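Local coordinates for protein endolysin B (Mycobacterium phage D29, PDB 3HC7) that cuts the ester linkage between mycolic acids and arabinogalactan in the mycobacterial outer envelope, acting with the holin to lyse the host cell and release phage, at residues A126-P134 with D236-P246. Sequence-based numbering, arbitrary orientation.
Sequences AHSDEWIHP and DKWPHLYNRYP
Asn243 and Asp129 grip each other twice. The backbone N of Asn243 donates to Asp129 OD2 at 2.8 Å, meeting the carboxylate on its anti side, while Asn243 ND2 returns to Asp129 O at 2.9 Å, nearly in line with that carbonyl. A longer bond runs from ND2 to Glu130 O (3.3 Å), with the donor well above the carbonyl plane. Pro246 CG lies against Asp129 O (3.5 Å) and alongside the Glu130 chain. With CG anti to the backbone N (chi1 169°), the Asn243 amide reaches these two carbonyls, and its CB lies over the five-membered ring of Trp131, 4.2 Å from the centroid, as a CH-pi contact. The far rim of the indole slots edge-on against backbone oxygens: Trp131 CZ3 is 3.2 Å from Leu241 O, and Asp236 O lies in the ring plane. Ile132 CG1 covers the other face, and its CD1 packs on the Lys237 side chain.

In this cutinase-like alpha/beta hydrolase, 236-246 carries the catalytic His240, within a type I turn from Trp238 to Leu241, and runs into helix 245-251. His133 bonds the residue just ahead of that turn: its NE2 donates to Lys237 O at 3.0 Å in a nearly straight bond (170°), and Pro239 CA, within the turn, rests over the imidazole face.

Further out, Asn243 OD1 accepts from Tyr245 N, capping the turn into the helix. Asp129 OD1 is hydrogen-bonded to His163 NE2; His163 stacks on Tyr242, whose hydroxyl is hydrogen-bonded both to the backbone N of His163 and to Asp166, the inferred acid of the catalytic triad.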
loop_
_atom_site.group_PDB
_atom_site.type_symbol
_atom_site.label_atom_id
_atom_site.label_comp_id
_atom_site.label_asym_id
_atom_site.label_seq_id
_atom_site.Cartn_x
_atom_site.Cartn_y
_atom_site.Cartn_z
ATOM N N ALA A 126 -5.816 -10.458 -7.752
ATOM C CA ALA A 126 -4.354 -10.428 -7.871
ATOM C C ALA A 126 -3.826 -10.683 -9.286
ATOM O O ALA A 126 -4.474 -11.352 -10.093
ATOM C CB ALA A 126 -3.731 -11.415 -6.904
ATOM N N HIS A 127 -2.634 -10.155 -9.568
ATOM C CA HIS A 127 -1.991 -10.325 -10.869
ATOM C C HIS A 127 -0.566 -10.803 -10.680
ATOM O O HIS A 127 0.088 -10.443 -9.701
ATOM C CB HIS A 127 -1.973 -9.010 -11.659
ATOM C CG HIS A 127 -3.334 -8.475 -11.981
ATOM N ND1 HIS A 127 -3.906 -7.433 -11.285
ATOM C CD2 HIS A 127 -4.231 -8.834 -12.931
ATOM C CE1 HIS A 127 -5.100 -7.174 -11.787
ATOM N NE2 HIS A 127 -5.321 -8.012 -12.785
ATOM N N SER A 128 -0.084 -11.611 -11.621
ATOM C CA SER A 128 1.287 -12.102 -11.574
ATOM C C SER A 128 2.256 -11.028 -12.048
ATOM O O SER A 128 1.929 -10.244 -12.943
ATOM C CB SER A 128 1.436 -13.349 -12.451
ATOM O OG SER A 128 2.789 -13.765 -12.512
ATOM N N ASP A 129 3.442 -10.986 -11.447
ATOM C CA ASP A 129 4.498 -10.095 -11.923
ATOM C C ASP A 129 5.495 -10.838 -12.815
ATOM O O ASP A 129 6.626 -10.392 -13.010
ATOM C CB ASP A 129 5.211 -9.391 -10.764
ATOM C CG ASP A 129 5.909 -10.359 -9.825
ATOM O OD1 ASP A 129 5.492 -11.528 -9.750
ATOM O OD2 ASP A 129 6.872 -9.942 -9.153
ATOM N N GLU A 130 5.058 -11.969 -13.361
ATOM C CA GLU A 130 5.823 -12.681 -14.376
ATOM C C GLU A 130 7.271 -12.815 -13.933
ATOM O O GLU A 130 8.183 -12.283 -14.563
ATOM C CB GLU A 130 5.731 -11.951 -15.721
ATOM C CG GLU A 130 4.304 -11.794 -16.239
ATOM C CD GLU A 130 4.202 -10.887 -17.455
ATOM O OE1 GLU A 130 5.193 -10.764 -18.208
ATOM O OE2 GLU A 130 3.118 -10.295 -17.659
ATOM N N TRP A 131 7.472 -13.538 -12.840
ATOM C CA TRP A 131 8.771 -13.600 -12.198
ATOM C C TRP A 131 8.906 -14.940 -11.487
ATOM O O TRP A 131 8.266 -15.916 -11.873
ATOM C CB TRP A 131 8.911 -12.427 -11.224
ATOM C CG TRP A 131 10.280 -12.224 -10.661
ATOM C CD1 TRP A 131 11.467 -12.335 -11.322
ATOM C CD2 TRP A 131 10.601 -11.836 -9.318
ATOM N NE1 TRP A 131 12.511 -12.059 -10.468
ATOM C CE2 TRP A 131 12.003 -11.749 -9.233
ATOM C CE3 TRP A 131 9.836 -11.561 -8.178
ATOM C CZ2 TRP A 131 12.660 -11.398 -8.051
ATOM C CZ3 TRP A 131 10.486 -11.214 -7.006
ATOM C CH2 TRP A 131 11.885 -11.135 -6.951
ATOM N N ILE A 132 9.723 -14.985 -10.442
ATOM C CA ILE A 132 10.060 -16.253 -9.809
ATOM C C ILE A 132 9.101 -16.643 -8.684
ATOM O O ILE A 132 9.281 -17.677 -8.035
ATOM C CB ILE A 132 11.512 -16.246 -9.285
ATOM C CG1 ILE A 132 11.668 -15.277 -8.111
ATOM C CG2 ILE A 132 12.477 -15.887 -10.408
ATOM C CD1 ILE A 132 13.068 -15.274 -7.509
ATOM N N HIS A 133 8.081 -15.822 -8.463
ATOM C CA HIS A 133 7.120 -16.087 -7.398
ATOM C C HIS A 133 5.696 -16.311 -7.899
ATOM O O HIS A 133 5.231 -15.621 -8.807
ATOM C CB HIS A 133 7.157 -14.970 -6.348
ATOM C CG HIS A 133 8.336 -15.051 -5.433
ATOM N ND1 HIS A 133 8.414 -15.965 -4.403
ATOM C CD2 HIS A 133 9.493 -14.349 -5.400
ATOM C CE1 HIS A 133 9.565 -15.819 -3.774
ATOM N NE2 HIS A 133 10.239 -14.845 -4.358
ATOM N N PRO A 134 4.997 -17.281 -7.289
ATOM C CA PRO A 134 3.618 -17.626 -7.648
ATOM C C PRO A 134 2.638 -16.555 -7.178
ATOM O O PRO A 134 2.745 -16.075 -6.053
ATOM C CB PRO A 134 3.377 -18.929 -6.888
ATOM C CG PRO A 134 4.310 -18.875 -5.722
ATOM C CD PRO A 134 5.485 -18.038 -6.121
ATOM N N ASP A 236 17.745 -10.134 -3.448
ATOM C CA ASP A 236 16.749 -9.473 -4.284
ATOM C C ASP A 236 15.709 -10.450 -4.829
ATOM O O ASP A 236 15.038 -10.162 -5.823
ATOM C CB ASP A 236 17.422 -8.709 -5.434
ATOM C CG ASP A 236 18.090 -9.629 -6.447
ATOM O OD1 ASP A 236 17.878 -10.857 -6.384
ATOM O OD2 ASP A 236 18.828 -9.119 -7.317
ATOM N N LYS A 237 15.572 -11.598 -4.174
ATOM C CA LYS A 237 14.639 -12.618 -4.641
ATOM C C LYS A 237 13.625 -13.061 -3.575
ATOM O O LYS A 237 13.086 -14.163 -3.644
ATOM C CB LYS A 237 15.406 -13.816 -5.206
ATOM C CG LYS A 237 16.417 -13.420 -6.275
ATOM C CD LYS A 237 16.856 -14.596 -7.124
ATOM C CE LYS A 237 17.908 -14.172 -8.142
ATOM N NZ LYS A 237 19.144 -13.669 -7.478
ATOM N N TRP A 238 13.364 -12.192 -2.603
ATOM C CA TRP A 238 12.354 -12.459 -1.584
ATOM C C TRP A 238 10.933 -12.284 -2.136
ATOM O O TRP A 238 10.735 -11.607 -3.146
ATOM C CB TRP A 238 12.578 -11.547 -0.378
ATOM C CG TRP A 238 13.820 -11.886 0.381
ATOM C CD1 TRP A 238 15.103 -11.889 -0.096
ATOM C CD2 TRP A 238 13.905 -12.272 1.759
ATOM N NE1 TRP A 238 15.977 -12.259 0.903
ATOM C CE2 TRP A 238 15.264 -12.499 2.049
ATOM C CE3 TRP A 238 12.957 -12.456 2.771
ATOM C CZ2 TRP A 238 15.700 -12.891 3.309
ATOM C CZ3 TRP A 238 13.392 -12.843 4.022
ATOM C CH2 TRP A 238 14.751 -13.057 4.280
ATOM N N PRO A 239 9.939 -12.903 -1.474
ATOM C CA PRO A 239 8.530 -12.846 -1.892
ATOM C C PRO A 239 7.876 -11.466 -1.724
ATOM O O PRO A 239 6.887 -11.170 -2.402
ATOM C CB PRO A 239 7.857 -13.859 -0.956
ATOM C CG PRO A 239 8.773 -13.922 0.235
ATOM C CD PRO A 239 10.132 -13.875 -0.383
ATOM N N HIS A 240 8.408 -10.637 -0.830
ATOM C CA HIS A 240 7.843 -9.308 -0.620
ATOM C C HIS A 240 8.358 -8.322 -1.668
ATOM O O HIS A 240 8.020 -7.143 -1.633
ATOM C CB HIS A 240 8.172 -8.798 0.786
ATOM C CG HIS A 240 9.642 -8.714 1.060
ATOM N ND1 HIS A 240 10.312 -7.516 1.171
ATOM C CD2 HIS A 240 10.574 -9.682 1.220
ATOM C CE1 HIS A 240 11.591 -7.748 1.404
ATOM N NE2 HIS A 240 11.778 -9.055 1.436
ATOM N N LEU A 241 9.190 -8.817 -2.582
ATOM C CA LEU A 241 9.751 -8.010 -3.662
ATOM C C LEU A 241 9.056 -8.387 -4.966
ATOM O O LEU A 241 8.516 -9.487 -5.089
ATOM C CB LEU A 241 11.267 -8.246 -3.788
ATOM C CG LEU A 241 12.111 -8.091 -2.520
ATOM C CD1 LEU A 241 13.579 -8.382 -2.805
ATOM C CD2 LEU A 241 11.943 -6.705 -1.916
ATOM N N TYR A 242 9.071 -7.482 -5.940
ATOM C CA TYR A 242 8.360 -7.713 -7.198
ATOM C C TYR A 242 9.142 -7.286 -8.432
ATOM O O TYR A 242 9.925 -6.340 -8.392
ATOM C CB TYR A 242 6.991 -7.004 -7.180
ATOM C CG TYR A 242 6.029 -7.609 -6.182
ATOM C CD1 TYR A 242 5.085 -8.544 -6.582
ATOM C CD2 TYR A 242 6.087 -7.267 -4.836
ATOM C CE1 TYR A 242 4.219 -9.111 -5.678
ATOM C CE2 TYR A 242 5.223 -7.830 -3.920
ATOM C CZ TYR A 242 4.293 -8.752 -4.348
ATOM O OH TYR A 242 3.429 -9.316 -3.442
ATOM N N ASN A 243 8.921 -8.006 -9.528
ATOM C CA ASN A 243 9.347 -7.573 -10.849
ATOM C C ASN A 243 8.372 -6.510 -11.367
ATOM O O ASN A 243 7.167 -6.750 -11.433
ATOM C CB ASN A 243 9.374 -8.771 -11.796
ATOM C CG ASN A 243 9.557 -8.369 -13.248
ATOM O OD1 ASN A 243 10.208 -7.371 -13.551
ATOM N ND2 ASN A 243 8.983 -9.151 -14.155
ATOM N N ARG A 244 8.898 -5.345 -11.739
ATOM C CA ARG A 244 8.069 -4.190 -12.092
ATOM C C ARG A 244 7.623 -4.125 -13.551
ATOM O O ARG A 244 6.803 -3.277 -13.911
ATOM C CB ARG A 244 8.816 -2.893 -11.770
ATOM C CG ARG A 244 9.849 -2.488 -12.824
ATOM C CD ARG A 244 10.573 -1.212 -12.420
ATOM N NE ARG A 244 11.561 -0.802 -13.410
ATOM C CZ ARG A 244 12.837 -1.178 -13.397
ATOM N NH1 ARG A 244 13.292 -1.979 -12.436
ATOM N NH2 ARG A 244 13.663 -0.749 -14.344
ATOM N N TYR A 245 8.162 -4.992 -14.396
ATOM C CA TYR A 245 7.955 -4.837 -15.837
ATOM C C TYR A 245 6.511 -5.016 -16.334
ATOM O O TYR A 245 6.032 -4.201 -17.122
ATOM C CB TYR A 245 8.974 -5.654 -16.637
ATOM C CG TYR A 245 10.354 -5.040 -16.555
ATOM C CD1 TYR A 245 10.620 -3.821 -17.162
ATOM C CD2 TYR A 245 11.372 -5.654 -15.845
ATOM C CE1 TYR A 245 11.868 -3.239 -17.082
ATOM C CE2 TYR A 245 12.629 -5.079 -15.759
ATOM C CZ TYR A 245 12.870 -3.870 -16.380
ATOM O OH TYR A 245 14.116 -3.289 -16.301
ATOM N N PRO A 246 5.807 -6.058 -15.864
ATOM C CA PRO A 246 4.395 -6.155 -16.252
ATOM C C PRO A 246 3.623 -4.871 -15.918
ATOM O O PRO A 246 2.711 -4.485 -16.663
ATOM C CB PRO A 246 3.881 -7.324 -15.406
ATOM C CG PRO A 246 5.089 -8.151 -15.138
ATOM C CD PRO A 246 6.224 -7.179 -15.005
#